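Local coordinates for ribokinase, putative (Burkholderia thailandensis, PDB 3B1N), which probably phosphorylates nucleosides as a kinase of the pfkB (ribokinase) family, binding ADP and the nucleoside mizoribine in separate pockets, at residues Ile136-Val141 / Gly160-Phe165; Ala186-Val191 / Val214-Ile219. One frame throughout, in Å; residues are numbered along the deposited sequence.

Contact 1: residues Ile136-Val141 / Gly160-Phe165; sequences IKLAIV and GVPFIF
The carbonyl oxygen of I164 is gripped by two groups of the facing strand. V141 N reaches I164 O at 2.9 Å in a nearly straight bond (166° at the hydrogen) that meets the carbonyl almost head-on, and a weaker CA-H contact from I140 CA joins it at 3.2 Å from I164 O. A139 O is shared in the same manner: I164 N donates to it at 2.9 Å from a position tilted out of the carbonyl plane, and the CA-H of F163 makes a bent, weaker contact with A139 O. With A139 N bonded to P162 O at 3.0 Å, the strands run parallel, as the first and last members of a beta-alpha-beta unit.

On one face I140 CG1, carried anti to the backbone N (chi1 -176°), slants across I164 and comes 3.8 Å from I164 CB. On the other, F163 CG sits between its own backbone N and carbonyl carbon (chi1 68°), and V141 CG2 touches F163 CD1 at 4.0 Å. Ahead of the strands, V161 CG1 packs on I136 CG2 at 3.7 Å.

Helix 146-158, which links the strands, covers the A139-F163 face through L156, while L260 of helix 251-264 lies on I140 and I164; strand 3-6 flanks 138-141, and T187 bonds F163 N before strand 188-192.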
# COMPACT_ATOMS: atom_id res chain seq x y z
N ILE B 136 -31.06 -6.77 20.55
CA ILE B 136 -30.00 -5.84 20.28
C ILE B 136 -30.54 -4.50 20.69
O ILE B 136 -31.63 -4.08 20.27
CB ILE B 136 -29.67 -5.87 18.75
CG1 ILE B 136 -29.03 -7.22 18.37
CG2 ILE B 136 -28.76 -4.70 18.34
CD1 ILE B 136 -27.82 -7.73 19.22
N LYS B 137 -29.78 -3.77 21.48
CA LYS B 137 -30.21 -2.42 21.80
C LYS B 137 -29.55 -1.29 21.01
O LYS B 137 -30.04 -0.15 21.01
CB LYS B 137 -30.07 -2.15 23.29
CG LYS B 137 -28.77 -2.42 23.92
CD LYS B 137 -29.10 -2.41 25.44
CE LYS B 137 -28.09 -3.03 26.31
NZ LYS B 137 -28.48 -2.68 27.70
N LEU B 138 -28.49 -1.65 20.28
CA LEU B 138 -27.68 -0.64 19.61
C LEU B 138 -26.85 -1.40 18.59
O LEU B 138 -26.51 -2.56 18.81
CB LEU B 138 -26.77 0.09 20.62
CG LEU B 138 -25.82 1.19 20.12
CD1 LEU B 138 -26.48 2.34 19.38
CD2 LEU B 138 -24.90 1.71 21.27
N ALA B 139 -26.54 -0.73 17.48
CA ALA B 139 -25.70 -1.39 16.45
C ALA B 139 -24.80 -0.39 15.77
O ALA B 139 -24.98 0.82 15.88
CB ALA B 139 -26.59 -2.07 15.40
N ILE B 140 -23.84 -0.92 15.00
CA ILE B 140 -23.09 -0.11 14.05
C ILE B 140 -23.01 -0.91 12.75
O ILE B 140 -22.88 -2.14 12.80
CB ILE B 140 -21.64 0.18 14.57
CG1 ILE B 140 -20.91 1.13 13.56
CG2 ILE B 140 -20.87 -1.08 14.96
CD1 ILE B 140 -19.69 1.83 14.26
N VAL B 141 -23.10 -0.21 11.64
CA VAL B 141 -22.86 -0.81 10.32
C VAL B 141 -21.60 -0.14 9.77
O VAL B 141 -21.59 1.06 9.48
CB VAL B 141 -24.04 -0.59 9.37
CG1 VAL B 141 -23.68 -1.16 7.94
CG2 VAL B 141 -25.35 -1.25 9.94
N GLY B 160 -36.18 -0.80 14.03
CA GLY B 160 -36.11 0.30 14.99
C GLY B 160 -34.93 0.21 15.97
O GLY B 160 -35.00 0.72 17.07
N VAL B 161 -33.83 -0.43 15.55
CA VAL B 161 -32.62 -0.49 16.40
C VAL B 161 -31.77 0.73 16.09
O VAL B 161 -31.50 0.98 14.91
CB VAL B 161 -31.81 -1.79 16.14
CG1 VAL B 161 -30.47 -1.78 16.93
CG2 VAL B 161 -32.62 -3.04 16.47
N PRO B 162 -31.42 1.55 17.12
CA PRO B 162 -30.57 2.74 16.84
C PRO B 162 -29.19 2.24 16.35
O PRO B 162 -28.69 1.27 16.87
CB PRO B 162 -30.43 3.43 18.19
CG PRO B 162 -30.97 2.50 19.22
CD PRO B 162 -31.70 1.37 18.56
N PHE B 163 -28.64 2.88 15.32
CA PHE B 163 -27.34 2.39 14.83
C PHE B 163 -26.52 3.53 14.30
O PHE B 163 -27.02 4.52 13.73
CB PHE B 163 -27.51 1.26 13.77
CG PHE B 163 -28.10 1.71 12.45
CD1 PHE B 163 -27.30 1.98 11.34
CD2 PHE B 163 -29.48 1.83 12.30
CE1 PHE B 163 -27.83 2.38 10.11
CE2 PHE B 163 -30.04 2.21 11.07
CZ PHE B 163 -29.24 2.48 9.97
N ILE B 164 -25.20 3.39 14.50
CA ILE B 164 -24.23 4.25 13.82
C ILE B 164 -23.97 3.71 12.41
O ILE B 164 -23.78 2.51 12.27
CB ILE B 164 -22.87 4.20 14.59
CG1 ILE B 164 -23.02 4.66 16.05
CG2 ILE B 164 -21.84 5.13 13.84
CD1 ILE B 164 -21.68 4.66 16.84
N PHE B 165 -23.98 4.60 11.44
CA PHE B 165 -23.57 4.27 10.06
C PHE B 165 -22.15 4.80 9.84
O PHE B 165 -21.89 5.99 9.99
CB PHE B 165 -24.55 4.89 9.08
CG PHE B 165 -24.23 4.65 7.63
CD1 PHE B 165 -23.99 3.36 7.16
CD2 PHE B 165 -24.22 5.71 6.75
CE1 PHE B 165 -23.72 3.15 5.79
CE2 PHE B 165 -23.90 5.51 5.40
CZ PHE B 165 -23.66 4.22 4.94

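Contact 2: residues Ala186-Val191 / Val214-Ile219; sequences ATYIAV and VQALII. With NA (sodium ion), chain H.
The side chains of T187 and Q215 run alongside each other in one direction, the methyl CG2 of T187 resting 3.6 Å from the amide carbon CD of Q215. With T187 OG1 beside the backbone N (chi1 -40°), CG2 falls roughly anti to that N, against Q215, and OG1 turns away to hydrogen-bond F163 N. The same methyl lies over one face of the Y188 ring, offset toward its rim. Y188 slants across the glutamine, ring and amide planes 77° apart, while its CD2 meets A216 CB at 4.0 Å.

Along the backbone, Q215 N donates to T187 O at 2.8 Å, A216 O accepts I189 N, and I218 N reaches I189 O in a nearly straight bond. I218 O in turn receives V191 N at 2.9 Å. The N-H of A216, by contrast, is buried without a partner in the model. Strands 188-191 and 216-219 run parallel, 7° apart in direction, as neighbours in the large central sheet of the Rossmann-like ribokinase fold, where strand 216-220 leads into the ADP pocket at T220 and R221. V191 and I219 lie alongside each other on one face, V191 CG2 at 4.1 Å from I219 CG1; I189 and L217 share this face. On the reverse face I218 CD1 reaches back to Y188 CB, and helix 251-264 packs on Y188, A190 and I218.

Before the strands, V214 CG1 packs against A186 O, which binds a sodium ion at 2.3 Å. The carbonyls of I183, E184 and R213 and one water complete the liganding, joining the end of helix 176-185 to the chain entering strand 216-220.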
# COMPACT_ATOMS: atom_id res chain seq x y z
N ALA B 186 -30.00 6.12 9.09
CA ALA B 186 -29.07 5.99 10.23
C ALA B 186 -29.46 6.87 11.42
O ALA B 186 -29.95 7.98 11.24
CB ALA B 186 -27.64 6.37 9.78
N THR B 187 -29.17 6.41 12.63
CA THR B 187 -29.35 7.25 13.83
C THR B 187 -28.15 8.19 14.01
O THR B 187 -28.29 9.33 14.42
CB THR B 187 -29.47 6.40 15.09
OG1 THR B 187 -30.27 5.23 14.84
CG2 THR B 187 -29.99 7.26 16.26
N TYR B 188 -26.95 7.66 13.76
CA TYR B 188 -25.75 8.48 13.88
C TYR B 188 -24.84 8.18 12.68
O TYR B 188 -24.97 7.10 12.10
CB TYR B 188 -24.97 8.18 15.19
CG TYR B 188 -25.82 7.82 16.40
CD1 TYR B 188 -26.16 6.50 16.67
CD2 TYR B 188 -26.29 8.82 17.26
CE1 TYR B 188 -26.90 6.17 17.78
CE2 TYR B 188 -27.08 8.50 18.36
CZ TYR B 188 -27.36 7.17 18.61
OH TYR B 188 -28.12 6.81 19.72
N ILE B 189 -23.96 9.10 12.34
CA ILE B 189 -22.91 8.78 11.35
C ILE B 189 -21.55 9.09 11.98
O ILE B 189 -21.37 10.11 12.65
CB ILE B 189 -23.18 9.47 9.96
CG1 ILE B 189 -22.13 9.08 8.91
CG2 ILE B 189 -23.32 11.01 10.07
CD1 ILE B 189 -22.46 9.60 7.52
N ALA B 190 -20.61 8.17 11.80
CA ALA B 190 -19.26 8.40 12.31
C ALA B 190 -18.31 8.26 11.14
O ALA B 190 -18.39 7.28 10.41
CB ALA B 190 -18.92 7.42 13.39
N VAL B 191 -17.46 9.26 10.94
CA VAL B 191 -16.53 9.22 9.78
C VAL B 191 -15.29 9.95 10.16
O VAL B 191 -15.33 10.77 11.08
CB VAL B 191 -17.14 9.87 8.48
CG1 VAL B 191 -18.08 8.89 7.76
CG2 VAL B 191 -17.81 11.19 8.75
N VAL B 214 -29.58 13.09 11.04
CA VAL B 214 -29.16 12.15 12.07
C VAL B 214 -29.22 12.81 13.44
O VAL B 214 -29.28 14.04 13.57
CB VAL B 214 -27.69 11.65 11.83
CG1 VAL B 214 -27.62 10.70 10.61
CG2 VAL B 214 -26.69 12.85 11.70
N GLN B 215 -29.17 11.99 14.48
CA GLN B 215 -29.06 12.50 15.84
C GLN B 215 -27.67 13.07 16.16
O GLN B 215 -27.55 14.01 16.95
CB GLN B 215 -29.47 11.44 16.86
CG GLN B 215 -30.98 11.15 16.78
CD GLN B 215 -31.44 10.16 17.84
OE1 GLN B 215 -30.78 9.97 18.86
NE2 GLN B 215 -32.59 9.50 17.58
N ALA B 216 -26.62 12.47 15.58
CA ALA B 216 -25.28 13.04 15.79
C ALA B 216 -24.44 12.71 14.57
O ALA B 216 -24.59 11.62 14.00
CB ALA B 216 -24.59 12.48 17.06
N LEU B 217 -23.62 13.67 14.18
CA LEU B 217 -22.62 13.52 13.10
C LEU B 217 -21.28 13.66 13.78
O LEU B 217 -20.93 14.71 14.33
CB LEU B 217 -22.79 14.62 12.05
CG LEU B 217 -21.67 14.88 11.02
CD1 LEU B 217 -21.30 13.60 10.24
CD2 LEU B 217 -22.02 16.01 10.06
N ILE B 218 -20.52 12.56 13.75
CA ILE B 218 -19.26 12.48 14.46
C ILE B 218 -18.16 12.40 13.42
O ILE B 218 -18.22 11.54 12.52
CB ILE B 218 -19.21 11.21 15.34
CG1 ILE B 218 -20.34 11.21 16.40
CG2 ILE B 218 -17.88 11.07 16.00
CD1 ILE B 218 -21.40 10.18 16.12
N ILE B 219 -17.21 13.34 13.51
CA ILE B 219 -16.09 13.44 12.55
C ILE B 219 -14.79 13.42 13.32
O ILE B 219 -14.53 14.30 14.16
CB ILE B 219 -16.21 14.68 11.62
CG1 ILE B 219 -17.55 14.67 10.89
CG2 ILE B 219 -14.93 14.71 10.71
CD1 ILE B 219 -17.90 16.04 10.23
NA NA H . -30.95 9.38 9.70
O HOH W 1 -32.78 9.59 11.34

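Contacts 1 and 2 follow one another along the chain, and their centres are 11 Å apart in the same mixed sheet. Strands 138-141, 163-165, 188-192 and 216-220 are consecutive and parallel there, so contact 1 joins the first two and contact 2 the last two. The gap between them is closed by strand 163-165 lying beside 188-192, with F165 N 2.8 Å from Y188 O, probably a hydrogen bond. Helix 251-264 lies on the same side of the sheet at both contacts. Contact 1 approaches the nucleoside pocket, where the side chain of I140 lies about 7 Å from that of D253, whereas contact 2 approaches the ADP site, so neighbouring strands of one sheet lie near both pockets.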